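Uncharacterized protein (Legionella pneumophila subsp. pneumophila, PDB 5DGG) is probably a ubiquitin-specific cysteine protease of the LupA family, seen here through its central domain, and may act in effector regulation by Legionella. Local coordinates at residues L83-P88 with I117-P122; D87-E92 with G127-C132; Y54-V59 with G66-K71; L28-S33 with A95-Y100. All blocks are in the same frame, centred on the assembly; numbering follows the deposited sequence. Where two conformers were deposited one is given.

Contact 1: residues L83-P88 with I117-P122; sequences LELFDP and IRHTGP
Glu84 and Thr120 meet on two neighbouring parallel strands, 81-86 and 115-120, the paired strands of a beta-alpha-beta crossover that runs through helix 98-108. With CG anti to its backbone N (chi1 172°) and the chain extended beyond, Glu84 leans its carboxylate toward the neighbouring strand, where Thr120 OG1 donates to the anti lone pair of Glu84 OE2 at 2.7 Å. Tyr139 OH also bonds OE2, and Lys143 forms a salt bridge with OE1, so the buried acid is held from several sides. Arg118 adds a long salt bridge, Glu84 OE1 to Arg118 NH2 at 3.4 Å, with guanidinium and carboxylate planes 50° apart. On the same sheet face the Phe86 ring takes Thr120 OG1 at its edge and stacks with Tyr139, while its CE1 lies 3.7 Å from Pro122 CD. The opposite face is apolar: Leu83 and Ile117 run side by side, and Leu85 CD1 touches both Ile117 CG2 (4.0 Å) and the edge of the His119 ring. That ring is turned toward helix 98-108, where NE2 is hydrogen-bonded to Asp98 OD1. Backbone bonds alternate between the strands, with Leu85 N to Arg118 O at 2.9 Å nearly straight (174°). Past the strand ends, Pro122 CD comes to 3.2 Å from Pro88 O.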
# COMPACT_ATOMS: atom_id res chain seq x y z
N LEU A 83 0.74 -12.00 2.98
CA LEU A 83 1.41 -10.76 2.81
C LEU A 83 1.63 -10.47 1.30
O LEU A 83 2.45 -11.14 0.64
CB LEU A 83 2.74 -10.88 3.52
CG LEU A 83 3.60 -9.66 3.51
CD1 LEU A 83 2.93 -8.56 4.33
CD2 LEU A 83 5.02 -10.02 3.98
N GLU A 84 0.87 -9.56 0.75
CA GLU A 84 1.02 -9.19 -0.66
C GLU A 84 1.94 -7.99 -0.77
O GLU A 84 1.72 -6.97 -0.11
CB GLU A 84 -0.33 -8.85 -1.29
CG GLU A 84 -0.20 -8.29 -2.68
CD GLU A 84 -1.52 -7.93 -3.37
OE1 GLU A 84 -2.61 -8.18 -2.79
OE2 GLU A 84 -1.46 -7.33 -4.48
N LEU A 85 2.97 -8.11 -1.59
CA LEU A 85 3.92 -7.06 -1.85
C LEU A 85 3.80 -6.57 -3.27
O LEU A 85 4.09 -7.32 -4.20
CB LEU A 85 5.34 -7.59 -1.58
CG LEU A 85 5.59 -8.19 -0.19
CD1 LEU A 85 7.04 -8.71 0.00
CD2 LEU A 85 5.25 -7.21 0.90
N PHE A 86 3.29 -5.35 -3.44
CA PHE A 86 2.91 -4.77 -4.75
C PHE A 86 3.96 -3.77 -5.22
O PHE A 86 4.31 -2.85 -4.50
CB PHE A 86 1.55 -4.07 -4.65
CG PHE A 86 1.18 -3.24 -5.83
CD1 PHE A 86 0.66 -3.82 -6.96
CD2 PHE A 86 1.36 -1.86 -5.80
CE1 PHE A 86 0.30 -3.03 -8.05
CE2 PHE A 86 0.99 -1.08 -6.86
CZ PHE A 86 0.44 -1.67 -7.99
N ASP A 87 4.47 -3.98 -6.41
CA ASP A 87 5.38 -3.03 -7.02
C ASP A 87 4.75 -2.52 -8.34
O ASP A 87 4.42 -3.32 -9.23
CB ASP A 87 6.69 -3.75 -7.27
CG ASP A 87 7.77 -2.83 -7.78
OD1 ASP A 87 7.48 -1.92 -8.57
OD2 ASP A 87 8.95 -3.07 -7.42
N PRO A 88 4.56 -1.19 -8.47
CA PRO A 88 4.00 -0.61 -9.69
C PRO A 88 4.68 -1.09 -10.98
O PRO A 88 4.03 -1.10 -12.04
CB PRO A 88 4.24 0.88 -9.48
CG PRO A 88 4.15 1.05 -8.00
CD PRO A 88 4.79 -0.17 -7.45
N ILE A 117 4.21 -15.02 1.59
CA ILE A 117 4.53 -13.90 0.74
C ILE A 117 4.06 -14.13 -0.69
O ILE A 117 4.22 -15.24 -1.24
CB ILE A 117 6.06 -13.67 0.69
CG1 ILE A 117 6.52 -13.23 2.06
CG2 ILE A 117 6.45 -12.62 -0.35
CD1 ILE A 117 7.99 -12.87 2.08
N ARG A 118 3.54 -13.08 -1.31
CA ARG A 118 3.38 -13.11 -2.77
C ARG A 118 3.65 -11.76 -3.37
O ARG A 118 3.34 -10.73 -2.74
CB ARG A 118 2.01 -13.61 -3.14
CG ARG A 118 0.93 -12.61 -3.11
CD ARG A 118 -0.40 -13.32 -3.29
NE ARG A 118 -0.99 -12.93 -4.53
CZ ARG A 118 -1.98 -12.05 -4.65
NH1 ARG A 118 -2.43 -11.82 -5.85
NH2 ARG A 118 -2.54 -11.48 -3.59
N HIS A 119 4.32 -11.75 -4.53
CA HIS A 119 4.67 -10.50 -5.20
C HIS A 119 3.61 -10.18 -6.23
O HIS A 119 3.18 -11.09 -6.92
CB HIS A 119 6.00 -10.65 -5.92
CG HIS A 119 7.16 -10.82 -5.01
ND1 HIS A 119 8.35 -11.37 -5.41
CD2 HIS A 119 7.28 -10.58 -3.67
CE1 HIS A 119 9.19 -11.41 -4.39
NE2 HIS A 119 8.56 -10.96 -3.31
N THR A 120 3.20 -8.92 -6.34
CA THR A 120 2.23 -8.53 -7.37
C THR A 120 2.65 -7.25 -8.07
O THR A 120 3.49 -6.50 -7.59
CB THR A 120 0.82 -8.30 -6.79
OG1 THR A 120 0.92 -7.29 -5.80
CG2 THR A 120 0.24 -9.57 -6.17
N GLY A 121 2.05 -7.03 -9.22
CA GLY A 121 2.14 -5.73 -9.93
C GLY A 121 0.79 -5.43 -10.60
O GLY A 121 -0.13 -6.21 -10.51
N PRO A 122 0.66 -4.29 -11.26
CA PRO A 122 -0.60 -3.93 -11.87
C PRO A 122 -0.84 -4.55 -13.24
O PRO A 122 0.07 -5.02 -13.88
CB PRO A 122 -0.49 -2.39 -12.02
CG PRO A 122 0.97 -2.17 -12.20
CD PRO A 122 1.68 -3.25 -11.43

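Contact 2: residues D87-E92 with G127-C132; sequences DPYGPE and GDAYSC
Tyr89 lays its ring against Gly127, bringing together the loop after strand 81-86 and the loop that leads into helix 132-146. The side chain leaves CB with CG anti to the carbonyl carbon (chi1 -82°), which carries the ring over to the second loop. Gly127 CA sits over one face, 3.9 Å from the ring centroid and 18° off the normal, a CH-pi contact; of the ring atoms, CD1 is nearest to this CA, at 3.7 Å. Farther out, CE1 meets Asp128 O at the ring edge, while Cys132 SG approaches the same CE1 to 3.7 Å. The sulfur comes in obliquely, 56° off the normal, on the side of the ring away from Gly127. CZ lies 3.5 Å from Gly127 O. At the tip, Tyr89 OH is 3.0 Å from Ala129 N, which lies near the ring plane, but the angle is too poor for a hydrogen bond. The base of the tyrosine is fixed as well: Tyr89 N donates to Asp87 OD1 at 2.8 Å in an Asx turn, within a type I turn from Asp87 to Gly90. Water 1 ties the loops together, donating to Pro88 O and accepting from Gly127 N, each at 2.8 Å. Pro88 CG packs on Cys132 CB. His63 bonds Asp87 OD1 through NE2 and touches Cys132, the first residue of helix 132-146, a grouping consistent with the Cys-His-Asp catalytic triad of a papain-fold (clan CA) cysteine protease, with the His-Asp-Cys chain order of Ulp1-like enzymes.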
# COMPACT_ATOMS: atom_id res chain seq x y z
N ASP A 87 4.47 -3.98 -6.41
CA ASP A 87 5.38 -3.03 -7.02
C ASP A 87 4.75 -2.52 -8.34
O ASP A 87 4.42 -3.32 -9.23
CB ASP A 87 6.69 -3.75 -7.27
CG ASP A 87 7.77 -2.83 -7.78
OD1 ASP A 87 7.48 -1.92 -8.57
OD2 ASP A 87 8.95 -3.07 -7.42
N PRO A 88 4.56 -1.19 -8.47
CA PRO A 88 4.00 -0.61 -9.69
C PRO A 88 4.68 -1.09 -10.98
O PRO A 88 4.03 -1.10 -12.04
CB PRO A 88 4.24 0.88 -9.48
CG PRO A 88 4.15 1.05 -8.00
CD PRO A 88 4.79 -0.17 -7.45
N TYR A 89 5.94 -1.49 -10.92
CA TYR A 89 6.67 -1.88 -12.18
C TYR A 89 6.33 -3.30 -12.58
O TYR A 89 6.48 -3.67 -13.73
CB TYR A 89 8.19 -1.79 -12.05
CG TYR A 89 8.80 -0.42 -12.24
CD1 TYR A 89 8.06 0.74 -12.06
CD2 TYR A 89 10.15 -0.29 -12.54
CE1 TYR A 89 8.67 2.00 -12.14
CE2 TYR A 89 10.75 0.96 -12.67
CZ TYR A 89 10.00 2.10 -12.48
OH TYR A 89 10.61 3.34 -12.60
N GLY A 90 5.89 -4.09 -11.62
CA GLY A 90 5.60 -5.49 -11.87
C GLY A 90 6.08 -6.30 -10.69
O GLY A 90 6.84 -5.81 -9.86
N PRO A 91 5.64 -7.57 -10.60
CA PRO A 91 5.94 -8.33 -9.36
C PRO A 91 7.41 -8.57 -9.02
O PRO A 91 7.77 -8.60 -7.85
CB PRO A 91 5.20 -9.64 -9.56
CG PRO A 91 5.01 -9.76 -11.04
CD PRO A 91 4.91 -8.36 -11.60
N GLU A 92 8.28 -8.73 -10.03
CA GLU A 92 9.67 -9.11 -9.77
C GLU A 92 10.39 -8.11 -8.87
O GLU A 92 11.17 -8.52 -8.00
CB GLU A 92 10.48 -9.37 -11.07
CG GLU A 92 10.82 -8.13 -11.89
CD GLU A 92 11.49 -8.44 -13.23
OE1 GLU A 92 11.45 -9.62 -13.66
OE2 GLU A 92 12.03 -7.51 -13.87
N GLY A 127 6.09 1.66 -15.79
CA GLY A 127 7.52 1.43 -15.66
C GLY A 127 8.34 2.71 -15.58
O GLY A 127 9.50 2.69 -15.94
N ASP A 128 7.75 3.81 -15.13
CA ASP A 128 8.44 5.11 -14.95
C ASP A 128 8.49 5.47 -13.45
O ASP A 128 7.51 5.24 -12.73
CB ASP A 128 7.69 6.22 -15.68
CG ASP A 128 7.73 6.07 -17.19
OD1 ASP A 128 8.67 5.44 -17.70
OD2 ASP A 128 6.82 6.59 -17.86
N ALA A 129 9.57 6.08 -12.99
CA ALA A 129 9.71 6.33 -11.55
C ALA A 129 8.60 7.24 -10.99
O ALA A 129 8.05 6.99 -9.89
CB ALA A 129 11.09 6.93 -11.26
N TYR A 130 8.26 8.29 -11.76
CA TYR A 130 7.41 9.35 -11.22
C TYR A 130 6.01 8.89 -10.79
O TYR A 130 5.42 9.55 -9.97
CB TYR A 130 7.28 10.54 -12.17
CG TYR A 130 6.32 10.34 -13.32
CD1 TYR A 130 5.03 10.89 -13.28
CD2 TYR A 130 6.70 9.64 -14.46
CE1 TYR A 130 4.14 10.70 -14.32
CE2 TYR A 130 5.80 9.45 -15.50
CZ TYR A 130 4.53 9.99 -15.43
OH TYR A 130 3.66 9.84 -16.47
N SER A 131 5.48 7.80 -11.36
CA SER A 131 4.09 7.44 -11.13
C SER A 131 3.91 6.29 -10.10
O SER A 131 2.81 5.83 -9.93
CB SER A 131 3.40 7.09 -12.44
OG SER A 131 4.04 6.01 -13.09
N CYS A 132 4.97 5.89 -9.38
CA CYS A 132 4.87 4.74 -8.48
C CYS A 132 3.89 5.05 -7.36
O CYS A 132 3.16 4.19 -6.96
CB CYS A 132 6.23 4.35 -7.92
SG CYS A 132 7.36 3.58 -9.10
O HOH W 1 4.50 1.29 -13.47

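Contact 3: residues Y54-V59 with G66-K71; sequences YIMIPV and GVYLSK
Met56 and Tyr68 face each other as a non-hydrogen-bonded pair of the antiparallel hairpin formed by strands 54-60 and 65-70, and their side chains cross at a slant. Met56 is extended beyond CG, which brings its sulfur alongside the tyrosine rather than above it: SD lies in the ring plane, 3.8 Å from Tyr68 CE1, an edge-on Met-aromatic contact. The ring leans back along its own strand, so that its hydroxyl lies over Gly66, where there is no side chain, and bonds Ser140 OG of helix 132-146. One pair along on this face, Tyr54 turns its ring edge to Ser70, with CD1 3.5 Å from Ser70 OG, and stacks with Phe147. The other face carries aliphatic branches. Ile57 and Val67 stand opposite each other with CB atoms 4.1 Å apart, and Val59 reaches across to Val67, CG2 to CG2 at 3.7 Å. Ile55 and Leu69 lie side by side, Ile55 CD1 4.1 Å from Leu69 CD2, and Ile55 also touches Leu43 and Val47 of helix 33-47. Within the sheet, Ile55 and Leu69 exchange two backbone bonds, as do Ile57 and Val67; Leu69 N to Ile55 O (2.8 Å) is almost straight at 174°, while Ile57 N reaches Val67 O at 2.7 Å. Polar bonding across the hairpin is thus carried by the main chain, leaving the side chains to bury apolar and aromatic surface against helices on both faces of the sheet.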
# COMPACT_ATOMS: atom_id res chain seq x y z
N TYR A 54 -7.26 -6.67 8.15
CA TYR A 54 -6.38 -6.27 7.07
C TYR A 54 -5.54 -5.07 7.50
O TYR A 54 -6.03 -4.18 8.19
CB TYR A 54 -7.15 -5.88 5.84
CG TYR A 54 -8.08 -6.90 5.34
CD1 TYR A 54 -7.63 -7.88 4.51
CD2 TYR A 54 -9.45 -6.86 5.65
CE1 TYR A 54 -8.45 -8.85 4.02
CE2 TYR A 54 -10.31 -7.86 5.16
CZ TYR A 54 -9.78 -8.83 4.31
OH TYR A 54 -10.51 -9.88 3.74
N ILE A 55 -4.27 -5.05 7.09
CA ILE A 55 -3.35 -3.94 7.37
C ILE A 55 -2.64 -3.58 6.07
O ILE A 55 -2.04 -4.45 5.48
CB ILE A 55 -2.31 -4.31 8.44
CG1 ILE A 55 -3.00 -4.76 9.73
CG2 ILE A 55 -1.47 -3.09 8.72
CD1 ILE A 55 -2.14 -5.33 10.84
N MET A 56 -2.76 -2.33 5.61
CA MET A 56 -2.06 -1.82 4.45
C MET A 56 -0.92 -0.88 4.85
O MET A 56 -1.05 -0.03 5.74
CB MET A 56 -2.97 -1.02 3.54
CG MET A 56 -4.34 -1.56 3.28
SD MET A 56 -4.96 -0.57 1.89
CE MET A 56 -6.48 -1.40 1.72
N ILE A 57 0.18 -0.94 4.14
CA ILE A 57 1.28 0.02 4.39
C ILE A 57 1.82 0.55 3.10
O ILE A 57 2.26 -0.22 2.26
CB ILE A 57 2.47 -0.63 5.18
CG1 ILE A 57 1.98 -1.49 6.33
CG2 ILE A 57 3.40 0.50 5.69
CD1 ILE A 57 3.08 -2.13 7.19
N PRO A 58 1.81 1.88 2.90
CA PRO A 58 2.55 2.38 1.77
C PRO A 58 4.02 2.53 2.09
O PRO A 58 4.37 3.16 3.07
CB PRO A 58 1.88 3.72 1.48
CG PRO A 58 1.29 4.15 2.82
CD PRO A 58 1.25 2.97 3.73
N VAL A 59 4.89 1.95 1.28
CA VAL A 59 6.32 1.92 1.62
C VAL A 59 7.13 2.65 0.56
O VAL A 59 7.12 2.30 -0.62
CB VAL A 59 6.85 0.50 1.77
CG1 VAL A 59 8.32 0.48 2.12
CG2 VAL A 59 6.05 -0.25 2.82
N GLY A 66 3.37 -1.09 -2.19
CA GLY A 66 2.31 -1.37 -1.24
C GLY A 66 2.47 -2.71 -0.58
O GLY A 66 2.92 -3.67 -1.19
N VAL A 67 2.18 -2.75 0.71
CA VAL A 67 2.19 -3.94 1.49
C VAL A 67 0.80 -4.19 2.04
O VAL A 67 0.23 -3.29 2.72
CB VAL A 67 3.17 -3.78 2.66
CG1 VAL A 67 3.10 -4.96 3.62
CG2 VAL A 67 4.56 -3.56 2.14
N TYR A 68 0.25 -5.37 1.80
CA TYR A 68 -1.12 -5.73 2.22
C TYR A 68 -1.10 -7.02 3.00
O TYR A 68 -0.83 -8.10 2.43
CB TYR A 68 -2.09 -5.79 1.02
CG TYR A 68 -1.90 -4.61 0.16
CD1 TYR A 68 -2.59 -3.46 0.43
CD2 TYR A 68 -1.03 -4.62 -0.93
CE1 TYR A 68 -2.39 -2.32 -0.31
CE2 TYR A 68 -0.82 -3.50 -1.67
CZ TYR A 68 -1.48 -2.35 -1.34
OH TYR A 68 -1.34 -1.20 -2.10
N LEU A 69 -1.38 -6.91 4.29
CA LEU A 69 -1.42 -8.06 5.19
C LEU A 69 -2.86 -8.45 5.47
O LEU A 69 -3.69 -7.59 5.84
CB LEU A 69 -0.70 -7.74 6.52
CG LEU A 69 -0.61 -8.85 7.58
CD1 LEU A 69 0.29 -10.01 7.18
CD2 LEU A 69 -0.09 -8.29 8.91
N SER A 70 -3.16 -9.72 5.28
CA SER A 70 -4.46 -10.31 5.53
C SER A 70 -4.27 -11.36 6.58
O SER A 70 -3.39 -12.24 6.47
CB SER A 70 -5.03 -10.99 4.26
OG SER A 70 -5.19 -10.08 3.24
N LYS A 71 -5.08 -11.31 7.62
CA LYS A 71 -5.05 -12.33 8.69
C LYS A 71 -5.72 -13.62 8.29
O LYS A 71 -6.48 -13.66 7.29
CB LYS A 71 -5.73 -11.77 9.93
CG LYS A 71 -4.90 -10.72 10.57
CD LYS A 71 -5.44 -10.40 11.94
CE LYS A 71 -4.81 -9.15 12.46
NZ LYS A 71 -5.33 -8.92 13.83

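Contact 4: residues L28-S33 with A95-Y100; sequences LNRYDS and AVLDDY
Arg30 and Tyr100 make the central apolar contact: Arg30 CB lies over one face of the phenol ring, 4.0 Å from its centroid and 16° off the normal, a CH-pi interaction. Tyr100 reaches there with CG anti to its backbone N (chi1 -179°), which swings the ring away from helix 98-108 toward the end of strand 22-29. Leu28 supplies aliphatic packing at the ring edge, its CD1 4.0 Å from Tyr100 CE2. Farther along the arginine, CD packs on Leu97 CD2 at 4.1 Å, and the guanidinium extends toward Val96, a residue with two conformers, so the detail there is doubtful. Polar contact between the segments runs through water 2, in the plane of the phenol: it donates to Asn29 O at 2.8 Å and is hydrogen-bonded to Tyr100 OH. Turn bonds shape the other partner. Asn29 OD1 accepts from Tyr31 N at 2.9 Å in an Asx turn, and also from Asp32 N, inside a type I turn from Asn29 to Asp32. Asp32 then caps helix 33-47 weakly. The contact joins that turn to the N-terminal part of helix 98-108; both helices are beta-alpha-beta crossovers packed on the same face of the sheet.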
# COMPACT_ATOMS: atom_id res chain seq x y z
N LEU A 28 5.76 4.49 5.42
CA LEU A 28 6.99 3.97 5.99
C LEU A 28 8.13 4.33 5.05
O LEU A 28 7.99 4.23 3.84
CB LEU A 28 6.96 2.46 6.10
CG LEU A 28 6.55 1.78 7.33
CD1 LEU A 28 6.87 0.30 7.16
CD2 LEU A 28 7.28 2.41 8.53
N ASN A 29 9.26 4.72 5.61
CA ASN A 29 10.46 4.99 4.84
C ASN A 29 11.43 3.84 5.07
O ASN A 29 12.05 3.72 6.15
CB ASN A 29 11.07 6.29 5.38
CG ASN A 29 12.27 6.69 4.63
OD1 ASN A 29 13.14 5.88 4.27
ND2 ASN A 29 12.32 7.97 4.32
N ARG A 30 11.65 3.02 4.05
CA ARG A 30 12.44 1.80 4.23
C ARG A 30 13.91 2.04 4.44
O ARG A 30 14.61 1.14 4.90
CB ARG A 30 12.27 0.82 3.06
CG ARG A 30 12.80 1.29 1.75
CD ARG A 30 12.37 0.34 0.60
NE ARG A 30 13.46 -0.61 0.39
CZ ARG A 30 14.29 -0.61 -0.64
NH1 ARG A 30 14.12 0.22 -1.67
NH2 ARG A 30 15.28 -1.50 -0.66
N TYR A 31 14.39 3.25 4.14
CA TYR A 31 15.82 3.59 4.41
C TYR A 31 16.13 4.07 5.81
O TYR A 31 17.27 3.95 6.28
CB TYR A 31 16.28 4.64 3.43
CG TYR A 31 16.24 4.06 2.06
CD1 TYR A 31 17.13 3.09 1.70
CD2 TYR A 31 15.33 4.47 1.16
CE1 TYR A 31 17.09 2.52 0.45
CE2 TYR A 31 15.27 3.91 -0.10
CZ TYR A 31 16.16 2.92 -0.43
OH TYR A 31 16.17 2.34 -1.68
N ASP A 32 15.13 4.62 6.48
CA ASP A 32 15.29 5.21 7.79
C ASP A 32 14.90 4.17 8.87
O ASP A 32 13.75 3.85 9.05
CB ASP A 32 14.39 6.45 7.88
CG ASP A 32 14.47 7.16 9.22
OD1 ASP A 32 13.69 8.09 9.41
OD2 ASP A 32 15.29 6.79 10.08
N SER A 33 15.90 3.64 9.57
CA SER A 33 15.66 2.61 10.56
C SER A 33 14.66 3.10 11.61
O SER A 33 13.86 2.31 12.15
CB SER A 33 16.97 2.19 11.22
OG SER A 33 17.69 3.34 11.67
N ALA A 95 10.53 -8.02 -4.68
CA ALA A 95 11.52 -8.81 -3.93
C ALA A 95 12.32 -7.95 -2.98
O ALA A 95 12.76 -8.39 -1.91
CB ALA A 95 12.46 -9.54 -4.90
N VAL A 96 12.44 -6.68 -3.33
CA VAL A 96 13.19 -5.75 -2.53
C VAL A 96 12.55 -5.55 -1.13
O VAL A 96 13.20 -5.10 -0.20
CB VAL A 96 13.37 -4.43 -3.32
CG1 VAL A 96 12.16 -3.52 -3.19
CG2 VAL A 96 14.63 -3.71 -2.89
N LEU A 97 11.28 -5.91 -0.97
CA LEU A 97 10.60 -5.78 0.31
C LEU A 97 10.53 -7.04 1.15
O LEU A 97 10.08 -6.95 2.29
CB LEU A 97 9.15 -5.25 0.17
CG LEU A 97 9.02 -3.82 -0.36
CD1 LEU A 97 7.57 -3.42 -0.42
CD2 LEU A 97 9.77 -2.83 0.49
N ASP A 98 10.96 -8.19 0.62
CA ASP A 98 10.74 -9.46 1.35
C ASP A 98 11.39 -9.42 2.72
O ASP A 98 10.73 -9.65 3.74
CB ASP A 98 11.28 -10.67 0.58
CG ASP A 98 10.48 -11.00 -0.68
OD1 ASP A 98 9.44 -10.36 -0.96
OD2 ASP A 98 10.93 -11.89 -1.45
N ASP A 99 12.68 -9.08 2.77
CA ASP A 99 13.43 -9.11 4.03
C ASP A 99 12.95 -8.05 4.98
O ASP A 99 12.85 -8.29 6.16
CB ASP A 99 14.91 -8.84 3.78
CG ASP A 99 15.63 -10.05 3.26
OD1 ASP A 99 15.37 -11.17 3.79
OD2 ASP A 99 16.44 -9.89 2.32
N TYR A 100 12.69 -6.88 4.40
CA TYR A 100 12.24 -5.71 5.13
C TYR A 100 10.98 -5.99 5.87
O TYR A 100 10.89 -5.74 7.08
CB TYR A 100 12.04 -4.51 4.19
CG TYR A 100 11.59 -3.24 4.88
CD1 TYR A 100 12.49 -2.50 5.66
CD2 TYR A 100 10.29 -2.77 4.78
CE1 TYR A 100 12.09 -1.34 6.30
CE2 TYR A 100 9.88 -1.62 5.42
CZ TYR A 100 10.81 -0.90 6.17
OH TYR A 100 10.47 0.23 6.84
O HOH W 2 12.26 1.59 8.03

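How the contacts relate
All four contacts lie within the LupA domain and around one mixed five-stranded sheet, ordered 22-29, 54-60, 65-70, 81-86, 115-120. Contact 3 joins the second and third strands and contact 1 the fourth and fifth; their centres are about 10 Å apart, and backbone bonds between strands 65-70 and 81-86 connect them. Contact 4 closes a longer loop that encloses contact 3, and places helix 98-108, the crossover of contact 1, beside the edge strand 22-29. Contact 2 starts from the same residues, Asp87 and Pro88, that end contact 1, with centres about 11 Å apart. It thus lies where the loop after strand 81-86 meets the start of helix 132-146, at the probable active site.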